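PDB 2FLF: fuculose-1-phosphate aldolase from Thermus thermophilus, which belongs to the class II aldolases, enzymes of the AraD-like clan that share a domain with the N-terminal part of adducin. Local coordinates for residues N28-T33 against R84-A89; F37-S42 against L55-E60; E70-R75 against A128-A133. One frame throughout, in Å; residues are numbered along the deposited sequence.

Interaction 1 (N28-T33 against R84-A89)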
ATOM      1  N   ASN B  28      20.755  -6.136   3.998  1.00 22.68           N
ATOM      2  CA  ASN B  28      21.519  -6.804   5.027  1.00 32.11           C
ATOM      3  C   ASN B  28      21.683  -5.867   6.238  1.00 31.43           C
ATOM      4  O   ASN B  28      21.640  -4.647   6.112  1.00 31.04           O
ATOM      5  CB  ASN B  28      22.873  -7.257   4.465  1.00 31.14           C
ATOM      6  CG  ASN B  28      23.527  -6.217   3.561  1.00 45.97           C
ATOM      7  OD1 ASN B  28      23.972  -5.170   4.020  1.00 43.97           O
ATOM      8  ND2 ASN B  28      23.591  -6.515   2.266  1.00 46.53           N
ATOM      9  N   PHE B  29      21.826  -6.444   7.417  1.00 25.66           N
ATOM     10  CA  PHE B  29      21.981  -5.645   8.610  1.00 28.37           C
ATOM     11  C   PHE B  29      22.855  -6.377   9.630  1.00 30.94           C
ATOM     12  O   PHE B  29      22.847  -7.599   9.714  1.00 27.86           O
ATOM     13  CB  PHE B  29      20.594  -5.292   9.180  1.00 31.20           C
ATOM     14  CG  PHE B  29      19.578  -6.393   9.055  1.00 10.82           C
ATOM     15  CD1 PHE B  29      19.321  -7.245  10.122  1.00 15.95           C
ATOM     16  CD2 PHE B  29      18.878  -6.580   7.859  1.00 15.79           C
ATOM     17  CE1 PHE B  29      18.377  -8.280  10.015  1.00 15.81           C
ATOM     18  CE2 PHE B  29      17.935  -7.595   7.737  1.00 25.73           C
ATOM     19  CZ  PHE B  29      17.684  -8.459   8.826  1.00 13.09           C
ATOM     20  N   SER B  30      23.594  -5.616  10.419  1.00 34.12           N
ATOM     21  CA  SER B  30      24.507  -6.203  11.377  1.00 30.91           C
ATOM     22  C   SER B  30      24.500  -5.484  12.702  1.00 37.62           C
ATOM     23  O   SER B  30      23.952  -4.397  12.822  1.00 49.86           O
ATOM     24  CB  SER B  30      25.909  -6.118  10.802  1.00 42.40           C
ATOM     25  OG  SER B  30      26.224  -4.756  10.510  1.00 35.00           O
ATOM     26  N   VAL B  31      25.119  -6.100  13.697  1.00 38.73           N
ATOM     27  CA  VAL B  31      25.249  -5.501  15.022  1.00 34.66           C
ATOM     28  C   VAL B  31      26.696  -5.740  15.405  1.00 39.87           C
ATOM     29  O   VAL B  31      27.285  -6.739  14.996  1.00 44.25           O
ATOM     30  CB  VAL B  31      24.354  -6.181  16.088  1.00 24.35           C
ATOM     31  CG1 VAL B  31      22.916  -5.913  15.797  1.00 17.81           C
ATOM     32  CG2 VAL B  31      24.618  -7.670  16.115  1.00 29.54           C
ATOM     33  N   ARG B  32      27.281  -4.828  16.167  1.00 30.16           N
ATOM     34  CA  ARG B  32      28.656  -5.006  16.586  1.00 30.30           C
ATOM     35  C   ARG B  32      28.710  -5.979  17.771  1.00 30.52           C
ATOM     36  O   ARG B  32      27.826  -5.964  18.629  1.00 34.75           O
ATOM     37  CB  ARG B  32      29.258  -3.663  16.995  1.00 38.84           C
ATOM     38  CG  ARG B  32      30.784  -3.644  16.996  1.00 32.99           C
ATOM     39  CD  ARG B  32      31.302  -2.294  17.481  1.00 56.73           C
ATOM     40  NE  ARG B  32      32.503  -1.859  16.769  1.00 57.06           N
ATOM     41  CZ  ARG B  32      33.623  -2.569  16.676  1.00 56.83           C
ATOM     42  NH1 ARG B  32      33.722  -3.766  17.250  1.00 54.04           N
ATOM     43  NH2 ARG B  32      34.642  -2.081  15.997  1.00 57.88           N
ATOM     44  N   THR B  33      29.742  -6.828  17.799  1.00 37.12           N
ATOM     45  CA  THR B  33      29.965  -7.805  18.882  1.00 37.29           C
ATOM     46  C   THR B  33      31.406  -7.698  19.373  1.00 31.10           C
ATOM     47  O   THR B  33      32.220  -7.008  18.756  1.00 34.41           O
ATOM     48  CB  THR B  33      29.775  -9.253  18.408  1.00 47.48           C
ATOM     49  OG1 THR B  33      30.690  -9.531  17.329  1.00 43.84           O
ATOM     50  CG2 THR B  33      28.328  -9.485  17.969  1.00 39.19           C
ATOM     51  N   ARG B  84      26.821   0.827  16.257  1.00 36.44           N
ATOM     52  CA  ARG B  84      26.667  -0.430  16.951  1.00 40.56           C
ATOM     53  C   ARG B  84      25.641  -1.309  16.284  1.00 36.07           C
ATOM     54  O   ARG B  84      25.270  -2.359  16.802  1.00 40.30           O
ATOM     55  CB  ARG B  84      26.307  -0.181  18.407  1.00 44.33           C
ATOM     56  CG  ARG B  84      27.312   0.689  19.117  1.00 48.85           C
ATOM     57  CD  ARG B  84      27.477   0.265  20.568  1.00 60.97           C
ATOM     58  NE  ARG B  84      28.364  -0.886  20.766  1.00 57.10           N
ATOM     59  CZ  ARG B  84      29.650  -0.924  20.416  1.00 59.66           C
ATOM     60  NH1 ARG B  84      30.230   0.121  19.827  1.00 58.49           N
ATOM     61  NH2 ARG B  84      30.374  -1.998  20.696  1.00 56.85           N
ATOM     62  N   ALA B  85      25.203  -0.882  15.111  1.00 32.86           N
ATOM     63  CA  ALA B  85      24.231  -1.637  14.337  1.00 29.95           C
ATOM     64  C   ALA B  85      24.245  -0.953  12.985  1.00 32.75           C
ATOM     65  O   ALA B  85      24.556   0.232  12.892  1.00 29.25           O
ATOM     66  CB  ALA B  85      22.872  -1.552  14.980  1.00 11.34           C
ATOM     67  N   LEU B  86      23.935  -1.692  11.931  1.00 29.07           N
ATOM     68  CA  LEU B  86      23.958  -1.106  10.608  1.00 20.68           C
ATOM     69  C   LEU B  86      22.902  -1.818   9.762  1.00 32.80           C
ATOM     70  O   LEU B  86      22.863  -3.060   9.697  1.00 23.70           O
ATOM     71  CB  LEU B  86      25.358  -1.271  10.009  1.00 24.32           C
ATOM     72  CG  LEU B  86      25.697  -0.517   8.723  1.00 37.18           C
ATOM     73  CD1 LEU B  86      25.861   0.956   9.027  1.00 41.18           C
ATOM     74  CD2 LEU B  86      26.990  -1.055   8.136  1.00 43.27           C
ATOM     75  N   VAL B  87      22.031  -1.027   9.136  1.00 21.32           N
ATOM     76  CA  VAL B  87      20.975  -1.578   8.316  1.00 19.37           C
ATOM     77  C   VAL B  87      21.098  -1.023   6.921  1.00 25.29           C
ATOM     78  O   VAL B  87      21.157   0.192   6.732  1.00 40.22           O
ATOM     79  CB  VAL B  87      19.569  -1.218   8.854  1.00 30.39           C
ATOM     80  CG1 VAL B  87      18.511  -1.870   7.999  1.00 41.83           C
ATOM     81  CG2 VAL B  87      19.401  -1.675  10.264  1.00 17.84           C
ATOM     82  N   HIS B  88      21.121  -1.917   5.944  1.00 24.79           N
ATOM     83  CA  HIS B  88      21.241  -1.531   4.557  1.00 26.22           C
ATOM     84  C   HIS B  88      20.024  -1.932   3.733  1.00 20.28           C
ATOM     85  O   HIS B  88      19.839  -3.085   3.451  1.00 36.06           O
ATOM     86  CB  HIS B  88      22.493  -2.172   3.973  1.00 29.72           C
ATOM     87  CG  HIS B  88      22.639  -1.951   2.504  1.00 32.79           C
ATOM     88  ND1 HIS B  88      22.469  -0.715   1.920  1.00 36.73           N
ATOM     89  CD2 HIS B  88      22.924  -2.806   1.498  1.00 35.69           C
ATOM     90  CE1 HIS B  88      22.641  -0.819   0.617  1.00 30.27           C
ATOM     91  NE2 HIS B  88      22.920  -2.077   0.335  1.00 38.89           N
ATOM     92  N   ALA B  89      19.207  -0.980   3.319  1.00 24.61           N
ATOM     93  CA  ALA B  89      18.017  -1.329   2.548  1.00 22.67           C
ATOM     94  C   ALA B  89      17.850  -0.553   1.265  1.00 26.82           C
ATOM     95  O   ALA B  89      18.701   0.234   0.862  1.00 20.74           O
ATOM     96  CB  ALA B  89      16.761  -1.154   3.396  1.00 15.30           C
TER

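Interaction 2 (F37-S42 against L55-E60)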
ATOM      1  N   PHE B  37      31.442  -8.157  14.056  1.00 46.55           N
ATOM      2  CA  PHE B  37      30.043  -7.854  13.917  1.00 43.98           C
ATOM      3  C   PHE B  37      29.227  -9.120  13.600  1.00 41.08           C
ATOM      4  O   PHE B  37      29.786 -10.174  13.313  1.00 36.48           O
ATOM      5  CB  PHE B  37      29.854  -6.763  12.853  1.00 46.01           C
ATOM      6  CG  PHE B  37      30.457  -7.084  11.500  1.00 51.31           C
ATOM      7  CD1 PHE B  37      29.787  -7.895  10.588  1.00 51.38           C
ATOM      8  CD2 PHE B  37      31.665  -6.516  11.112  1.00 50.11           C
ATOM      9  CE1 PHE B  37      30.311  -8.132   9.307  1.00 49.11           C
ATOM     10  CE2 PHE B  37      32.192  -6.748   9.837  1.00 51.27           C
ATOM     11  CZ  PHE B  37      31.512  -7.559   8.931  1.00 40.28           C
ATOM     12  N   LEU B  38      27.907  -9.020  13.701  1.00 36.04           N
ATOM     13  CA  LEU B  38      27.020 -10.136  13.405  1.00 31.11           C
ATOM     14  C   LEU B  38      26.127  -9.644  12.270  1.00 35.30           C
ATOM     15  O   LEU B  38      25.236  -8.817  12.495  1.00 31.97           O
ATOM     16  CB  LEU B  38      26.188 -10.473  14.632  1.00 37.78           C
ATOM     17  CG  LEU B  38      25.310 -11.721  14.605  1.00 40.36           C
ATOM     18  CD1 LEU B  38      26.154 -12.978  14.442  1.00 42.47           C
ATOM     19  CD2 LEU B  38      24.508 -11.765  15.894  1.00 35.86           C
ATOM     20  N   ILE B  39      26.374 -10.165  11.065  1.00 27.10           N
ATOM     21  CA  ILE B  39      25.673  -9.765   9.850  1.00 26.52           C
ATOM     22  C   ILE B  39      24.851 -10.883   9.225  1.00 31.10           C
ATOM     23  O   ILE B  39      25.180 -12.053   9.398  1.00 35.77           O
ATOM     24  CB  ILE B  39      26.707  -9.244   8.812  1.00 27.03           C
ATOM     25  CG1 ILE B  39      26.008  -8.588   7.630  1.00 13.97           C
ATOM     26  CG2 ILE B  39      27.586 -10.396   8.304  1.00 15.60           C
ATOM     27  CD1 ILE B  39      26.940  -7.694   6.853  1.00 23.29           C
ATOM     28  N   THR B  40      23.790 -10.540   8.494  1.00 32.13           N
ATOM     29  CA  THR B  40      22.966 -11.591   7.874  1.00 35.55           C
ATOM     30  C   THR B  40      23.768 -12.301   6.790  1.00 28.81           C
ATOM     31  O   THR B  40      24.732 -11.752   6.269  1.00 32.95           O
ATOM     32  CB  THR B  40      21.658 -11.048   7.207  1.00 22.88           C
ATOM     33  OG1 THR B  40      21.997 -10.151   6.148  1.00 34.92           O
ATOM     34  CG2 THR B  40      20.765 -10.357   8.212  1.00 14.16           C
ATOM     35  N   LYS B  41      23.357 -13.515   6.443  1.00 35.31           N
ATOM     36  CA  LYS B  41      24.052 -14.294   5.417  1.00 31.56           C
ATOM     37  C   LYS B  41      23.769 -13.805   4.012  1.00 31.14           C
ATOM     38  O   LYS B  41      22.846 -13.031   3.763  1.00 41.77           O
ATOM     39  CB  LYS B  41      23.681 -15.781   5.512  1.00 38.52           C
ATOM     40  CG  LYS B  41      24.422 -16.579   6.592  1.00 48.57           C
ATOM     41  CD  LYS B  41      25.361 -17.629   5.977  1.00 52.77           C
ATOM     42  CE  LYS B  41      25.840 -18.642   7.013  1.00 57.38           C
ATOM     43  NZ  LYS B  41      24.705 -19.399   7.608  1.00 40.81           N
ATOM     44  N   SER B  42      24.588 -14.259   3.084  1.00 45.20           N
ATOM     45  CA  SER B  42      24.420 -13.855   1.710  1.00 50.21           C
ATOM     46  C   SER B  42      23.254 -14.637   1.143  1.00 54.80           C
ATOM     47  O   SER B  42      23.123 -15.838   1.397  1.00 48.47           O
ATOM     48  CB  SER B  42      25.688 -14.146   0.913  1.00 52.04           C
ATOM     49  OG  SER B  42      25.754 -13.322  -0.243  1.00 62.31           O
ATOM     50  N   LEU B  55      25.852 -14.781  10.663  1.00 50.29           N
ATOM     51  CA  LEU B  55      27.247 -15.189  10.784  1.00 41.62           C
ATOM     52  C   LEU B  55      28.107 -14.109  11.405  1.00 46.41           C
ATOM     53  O   LEU B  55      27.939 -12.931  11.112  1.00 62.17           O
ATOM     54  CB  LEU B  55      27.771 -15.515   9.388  1.00 44.41           C
ATOM     55  CG  LEU B  55      29.235 -15.257   9.033  1.00 60.35           C
ATOM     56  CD1 LEU B  55      30.072 -16.509   9.259  1.00 58.61           C
ATOM     57  CD2 LEU B  55      29.315 -14.862   7.572  1.00 54.70           C
ATOM     58  N   GLU B  56      29.043 -14.515  12.253  1.00 43.11           N
ATOM     59  CA  GLU B  56      29.945 -13.570  12.907  1.00 41.75           C
ATOM     60  C   GLU B  56      31.166 -13.291  12.042  1.00 36.05           C
ATOM     61  O   GLU B  56      31.780 -14.213  11.517  1.00 36.87           O
ATOM     62  CB  GLU B  56      30.399 -14.114  14.263  1.00 47.24           C
ATOM     63  CG  GLU B  56      29.539 -13.696  15.448  1.00 52.49           C
ATOM     64  CD  GLU B  56      30.265 -12.756  16.400  1.00 59.13           C
ATOM     65  OE1 GLU B  56      29.708 -12.469  17.481  1.00 62.27           O
ATOM     66  OE2 GLU B  56      31.384 -12.303  16.071  1.00 59.33           O
ATOM     67  N   VAL B  57      31.512 -12.014  11.908  1.00 31.20           N
ATOM     68  CA  VAL B  57      32.649 -11.591  11.095  1.00 27.83           C
ATOM     69  C   VAL B  57      33.550 -10.754  11.976  1.00 26.51           C
ATOM     70  O   VAL B  57      33.083  -9.864  12.670  1.00 41.73           O
ATOM     71  CB  VAL B  57      32.188 -10.732   9.865  1.00 20.57           C
ATOM     72  CG1 VAL B  57      33.313 -10.549   8.887  1.00 27.88           C
ATOM     73  CG2 VAL B  57      31.057 -11.399   9.157  1.00 15.76           C
ATOM     74  N   PRO B  58      34.854 -11.051  11.987  1.00 37.54           N
ATOM     75  CA  PRO B  58      35.817 -10.300  12.808  1.00 40.74           C
ATOM     76  C   PRO B  58      36.231  -9.022  12.096  1.00 44.90           C
ATOM     77  O   PRO B  58      36.048  -8.913  10.881  1.00 42.59           O
ATOM     78  CB  PRO B  58      36.974 -11.280  12.946  1.00 48.47           C
ATOM     79  CG  PRO B  58      36.954 -11.989  11.609  1.00 36.02           C
ATOM     80  CD  PRO B  58      35.478 -12.261  11.415  1.00 35.95           C
ATOM     81  N   LEU B  59      36.784  -8.055  12.825  1.00 51.40           N
ATOM     82  CA  LEU B  59      37.202  -6.802  12.170  1.00 56.66           C
ATOM     83  C   LEU B  59      38.531  -7.031  11.477  1.00 57.38           C
ATOM     84  O   LEU B  59      39.041  -6.159  10.777  1.00 50.18           O
ATOM     85  CB  LEU B  59      37.427  -5.659  13.167  1.00 44.76           C
ATOM     86  CG  LEU B  59      36.450  -5.167  14.230  1.00 49.89           C
ATOM     87  CD1 LEU B  59      36.261  -6.205  15.315  1.00 44.74           C
ATOM     88  CD2 LEU B  59      37.027  -3.894  14.839  1.00 45.44           C
ATOM     89  N   GLU B  60      39.074  -8.225  11.666  1.00 68.77           N
ATOM     90  CA  GLU B  60      40.383  -8.551  11.138  1.00 75.83           C
ATOM     91  C   GLU B  60      40.575  -9.695  10.141  1.00 77.02           C
ATOM     92  O   GLU B  60      40.260 -10.853  10.417  1.00 83.22           O
ATOM     93  CB  GLU B  60      41.290  -8.774  12.332  1.00 87.21           C
ATOM     94  CG  GLU B  60      40.526  -9.398  13.487  1.00101.85           C
ATOM     95  CD  GLU B  60      41.400  -9.678  14.685  1.00115.30           C
ATOM     96  OE1 GLU B  60      42.269 -10.575  14.588  1.00118.76           O
ATOM     97  OE2 GLU B  60      41.218  -8.994  15.718  1.00120.09           O
TER

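Interaction 3 (E70-R75 against A128-A133)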
ATOM      1  N   GLU B  70      28.701  -7.617   1.193  1.00 51.86           N
ATOM      2  CA  GLU B  70      29.006  -6.261   1.620  1.00 53.56           C
ATOM      3  C   GLU B  70      29.477  -6.175   3.071  1.00 57.61           C
ATOM      4  O   GLU B  70      29.416  -5.106   3.698  1.00 57.98           O
ATOM      5  CB  GLU B  70      27.787  -5.375   1.390  1.00 55.99           C
ATOM      6  CG  GLU B  70      27.453  -5.248  -0.085  1.00 63.75           C
ATOM      7  CD  GLU B  70      26.042  -4.797  -0.320  1.00 61.72           C
ATOM      8  OE1 GLU B  70      25.642  -4.703  -1.503  1.00 57.33           O
ATOM      9  OE2 GLU B  70      25.341  -4.545   0.686  1.00 55.21           O
ATOM     10  N   SER B  71      29.946  -7.302   3.605  1.00 47.31           N
ATOM     11  CA  SER B  71      30.453  -7.327   4.967  1.00 41.94           C
ATOM     12  C   SER B  71      31.594  -6.313   4.984  1.00 33.95           C
ATOM     13  O   SER B  71      31.918  -5.710   6.004  1.00 28.76           O
ATOM     14  CB  SER B  71      30.966  -8.729   5.309  1.00 39.42           C
ATOM     15  OG  SER B  71      29.951  -9.691   5.092  1.00 51.80           O
ATOM     16  N   VAL B  72      32.191  -6.127   3.818  1.00 29.37           N
ATOM     17  CA  VAL B  72      33.273  -5.184   3.673  1.00 31.76           C
ATOM     18  C   VAL B  72      32.766  -3.835   4.130  1.00 34.94           C
ATOM     19  O   VAL B  72      33.411  -3.155   4.929  1.00 34.15           O
ATOM     20  CB  VAL B  72      33.698  -5.088   2.224  1.00 33.79           C
ATOM     21  CG1 VAL B  72      35.165  -5.320   2.115  1.00 18.03           C
ATOM     22  CG2 VAL B  72      32.924  -6.102   1.404  1.00 50.00           C
ATOM     23  N   VAL B  73      31.590  -3.458   3.630  1.00 38.68           N
ATOM     24  CA  VAL B  73      31.006  -2.176   3.997  1.00 37.08           C
ATOM     25  C   VAL B  73      30.667  -2.085   5.465  1.00 32.77           C
ATOM     26  O   VAL B  73      30.998  -1.095   6.112  1.00 30.23           O
ATOM     27  CB  VAL B  73      29.752  -1.870   3.182  1.00 45.66           C
ATOM     28  CG1 VAL B  73      29.003  -0.708   3.803  1.00 39.58           C
ATOM     29  CG2 VAL B  73      30.147  -1.532   1.749  1.00 28.09           C
ATOM     30  N   HIS B  74      30.020  -3.113   6.004  1.00 32.63           N
ATOM     31  CA  HIS B  74      29.675  -3.073   7.418  1.00 35.02           C
ATOM     32  C   HIS B  74      30.926  -2.934   8.269  1.00 44.21           C
ATOM     33  O   HIS B  74      31.004  -2.072   9.153  1.00 46.99           O
ATOM     34  CB  HIS B  74      28.904  -4.322   7.823  1.00 37.82           C
ATOM     35  CG  HIS B  74      27.532  -4.406   7.222  1.00 40.49           C
ATOM     36  ND1 HIS B  74      26.379  -4.300   7.972  1.00 28.31           N
ATOM     37  CD2 HIS B  74      27.133  -4.597   5.943  1.00 23.55           C
ATOM     38  CE1 HIS B  74      25.332  -4.427   7.179  1.00 31.23           C
ATOM     39  NE2 HIS B  74      25.763  -4.608   5.943  1.00 25.57           N
ATOM     40  N   ARG B  75      31.915  -3.772   7.987  1.00 45.02           N
ATOM     41  CA  ARG B  75      33.162  -3.752   8.730  1.00 50.06           C
ATOM     42  C   ARG B  75      33.924  -2.438   8.634  1.00 48.16           C
ATOM     43  O   ARG B  75      34.543  -1.996   9.606  1.00 34.29           O
ATOM     44  CB  ARG B  75      34.075  -4.866   8.253  1.00 57.75           C
ATOM     45  CG  ARG B  75      35.508  -4.666   8.695  1.00 62.75           C
ATOM     46  CD  ARG B  75      36.426  -5.250   7.672  1.00 56.74           C
ATOM     47  NE  ARG B  75      36.737  -6.628   7.992  1.00 45.02           N
ATOM     48  CZ  ARG B  75      37.394  -7.437   7.178  1.00 43.62           C
ATOM     49  NH1 ARG B  75      37.791  -6.993   5.990  1.00 43.48           N
ATOM     50  NH2 ARG B  75      37.697  -8.665   7.577  1.00 28.79           N
ATOM     51  N   ALA B 128      29.162  -1.431  -3.652  1.00 89.39           N
ATOM     52  CA  ALA B 128      29.468  -2.425  -2.624  1.00 92.41           C
ATOM     53  C   ALA B 128      30.980  -2.650  -2.517  1.00 94.19           C
ATOM     54  O   ALA B 128      31.447  -3.513  -1.767  1.00 86.26           O
ATOM     55  CB  ALA B 128      28.760  -3.738  -2.951  1.00 88.03           C
ATOM     56  N   THR B 129      31.733  -1.857  -3.273  1.00 99.72           N
ATOM     57  CA  THR B 129      33.194  -1.936  -3.314  1.00 98.20           C
ATOM     58  C   THR B 129      33.845  -1.461  -2.022  1.00101.21           C
ATOM     59  O   THR B 129      33.163  -0.958  -1.128  1.00100.05           O
ATOM     60  CB  THR B 129      33.751  -1.065  -4.459  1.00 93.95           C
ATOM     61  OG1 THR B 129      33.316   0.291  -4.273  1.00 76.15           O
ATOM     62  CG2 THR B 129      33.263  -1.576  -5.810  1.00 86.64           C
ATOM     63  N   GLU B 130      35.167  -1.631  -1.930  1.00104.86           N
ATOM     64  CA  GLU B 130      35.922  -1.170  -0.763  1.00104.64           C
ATOM     65  C   GLU B 130      35.952   0.358  -0.850  1.00101.99           C
ATOM     66  O   GLU B 130      36.187   1.055   0.141  1.00102.38           O
ATOM     67  CB  GLU B 130      37.352  -1.736  -0.773  1.00104.84           C
ATOM     68  CG  GLU B 130      37.565  -2.959   0.136  1.00107.52           C
ATOM     69  CD  GLU B 130      38.160  -2.614   1.508  1.00104.82           C
ATOM     70  OE1 GLU B 130      37.575  -1.786   2.236  1.00 99.13           O
ATOM     71  OE2 GLU B 130      39.218  -3.180   1.863  1.00106.00           O
ATOM     72  N   GLU B 131      35.701   0.869  -2.052  1.00 98.14           N
ATOM     73  CA  GLU B 131      35.663   2.306  -2.280  1.00 92.34           C
ATOM     74  C   GLU B 131      34.358   2.839  -1.690  1.00 84.39           C
ATOM     75  O   GLU B 131      34.356   3.843  -0.969  1.00 80.46           O
ATOM     76  CB  GLU B 131      35.731   2.603  -3.776  1.00 95.83           C
ATOM     77  N   ALA B 132      33.255   2.152  -1.993  1.00 72.22           N
ATOM     78  CA  ALA B 132      31.943   2.537  -1.485  1.00 60.08           C
ATOM     79  C   ALA B 132      31.872   2.326   0.033  1.00 62.53           C
ATOM     80  O   ALA B 132      31.164   3.045   0.737  1.00 65.44           O
ATOM     81  CB  ALA B 132      30.864   1.734  -2.177  1.00 43.06           C
ATOM     82  N   ALA B 133      32.615   1.349   0.539  1.00 48.22           N
ATOM     83  CA  ALA B 133      32.609   1.083   1.966  1.00 43.90           C
ATOM     84  C   ALA B 133      33.281   2.236   2.696  1.00 45.78           C
ATOM     85  O   ALA B 133      32.747   2.795   3.658  1.00 48.65           O
ATOM     86  CB  ALA B 133      33.332  -0.225   2.253  1.00 48.63           C
TER

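Interaction 1 (N28-T33 against R84-A89)
Leu86 O is approached by two groups of the neighbouring strand: it accepts the Ser30 N-H (Ser30 N to Leu86 O 2.8 Å), and Phe29 CA turns its hydrogen to the same oxygen. Ser30 O answers with a bond from Leu86 N and a CA-H...O contact from Ala85, completing the central hydrogen-bonded pair of two antiparallel strands. Asn28 and His88 form the next such pair, joined by His88 N to Asn28 O at 2.8 Å and Asn28 N to His88 O at 3.2 Å. Beyond Ala85, Arg32 N reaches Arg84 O nearly straight (167°) but from above the carbonyl plane.

On the face of Asn28, Ser30, Leu86 and His88, the Asn28 amide leans over to the histidine because its CG stands between the backbone N and carbonyl carbon (chi1 42°). Its OD1 lies 3.3 Å from His88 CB, while ND2 sits at the ring edge. The two planes are 37° apart and no bond joins the groups: OD1 pairs with His74 NE2, ND2 with Glu70 OE2, and His88 ND1 with Ala153 O. On the other face Phe29 CB touches Val87 CG2 at 4.0 Å, and the phenyl ring leads away to Val12 and Leu16 of helix 2-18.

At the strand ends the Arg32 stem does the touching: Arg32 CD meets Arg84 NH2 at 3.4 Å and Arg32 CB lies over one face of that group. The guanidinium planes are nearly parallel but not stacked, like charges lying close; Arg32 NH2 has Tyr78 O as partner. Arg84 and Ala85 face Gly157, a classic beta bulge beside this antiparallel pair in the middle of the AraD-like sheet.

Interaction 2 (F37-S42 against L55-E60)
Phe37 lies alongside Val57, both side chains pointing the same way from neighbouring strands. From its CB, a chi1 of 55° tucks the ring over the main chain, toward Val57. Phe37 CG and CD2 pass 4.0 Å from Val57 O. Further out, Phe37 CD1 comes 3.8 Å from Val57 CB, and CE1 touches both Val57 CB and CG2. At the tip, Phe37 CZ meets Val57 CG1 at 3.5 Å as well as CB. The valine thus covers one face of the ring in a CH-pi contact, its CB 3.6 Å from the Phe37 ring centroid and 28° off the normal, offset toward the rim. Ile39 CG2 lies at the ring edge, in its plane, and also touches Val57 CG2 at 3.7 Å. The same aromatic side chain packs on Ser71 and Arg75 of helix 71-80.

These strands form one margin of the AraD-like sheet, where 54-57 is the outermost strand within the chain. They run antiparallel with a marked twist, the short axes crossing at 135°. Four backbone bonds hold them: Phe37 and Val57 exchange one pair, Ile39 and Leu55 the other, the shortest being Phe37 N to Val57 O at 2.7 Å.

Leu38 and Glu56 make the non-hydrogen-bonded pair between them, with side chains on the other face of the sheet. Here Leu38 CD1 meets Glu56 CG at 3.6 Å, the two chains crossing at about a right angle, and the bend at chi2 brings Glu56 OE1 to a weak hydrogen bond with Thr33 OG1. Leu38 packs on Leu5 and Phe9 of helix 2-18. Beyond the strand, the Lys41 chain reaches back to Leu55 CB with its CE, while NZ bonds to Glu52 O.

Interaction 3 (E70-R75 against A128-A133)
Two helix N termini meet here: the first turn of helix 71-80, led by Glu70 at its N-cap position, packs against the first turn of helix 130-142, led by Thr129. Val73 CG2 packs on Ala133 CB at 3.5 Å. Ala133 directs its methyl at the other helix, where it also reaches Val73 CA and, at 4.0 Å, Val72 O. Val73 CG2, anti to its own carbonyl carbon, is also 4.2 Å from Ala128 O and from Thr129 O.

Two contacts made by glutamate stems adjoin this centre. Glu70 runs extended beyond CG, and Ala128 CB rests on it, 3.5 Å from Glu70 CG and close to OE1; the Glu70 carboxylate turns to Asn28 of the sheet. In the second, Val72 CG1 touches Glu130 CG at 3.9 Å, the two side chains crossing at about a right angle; this glutamate is poorly ordered at the surface.

No hydrogen bond joins the two segments. The turn of Thr129 is held from within: its OG1 accepts from Ala132 N at 2.9 Å, an N-cap bond that serves a first-turn N-H without a helical acceptor, and only weakly from Glu131 N. Helix 71-80 uses another side for the sheet, where His74 bonds to Ser30 OG and packs on Ile39 and Leu86. The arrangement is that of a layered alpha/beta domain, with helix 71-80 held between sheet strands and the capped start of helix 130-142.

From the N terminus, helix 2-18 leads to strand 28-32, which is followed in the chain by strand 37-40. Interaction 2 closes a short loop, in which 37-40 pairs with 54-57 at the sheet margin. The chain then forms helix 71-80 and returns to the sheet as strand 85-89; its pairing in interaction 1 closes a longer loop that encloses all of interaction 2. Interaction 3 opens within that loop and ends beyond it at helix 130-142, so interactions 1 and 3 cross, whereas 2 and 3 follow in series. Val31 to Leu38 joins the two strand pairs, and helix 71-80 packs on both.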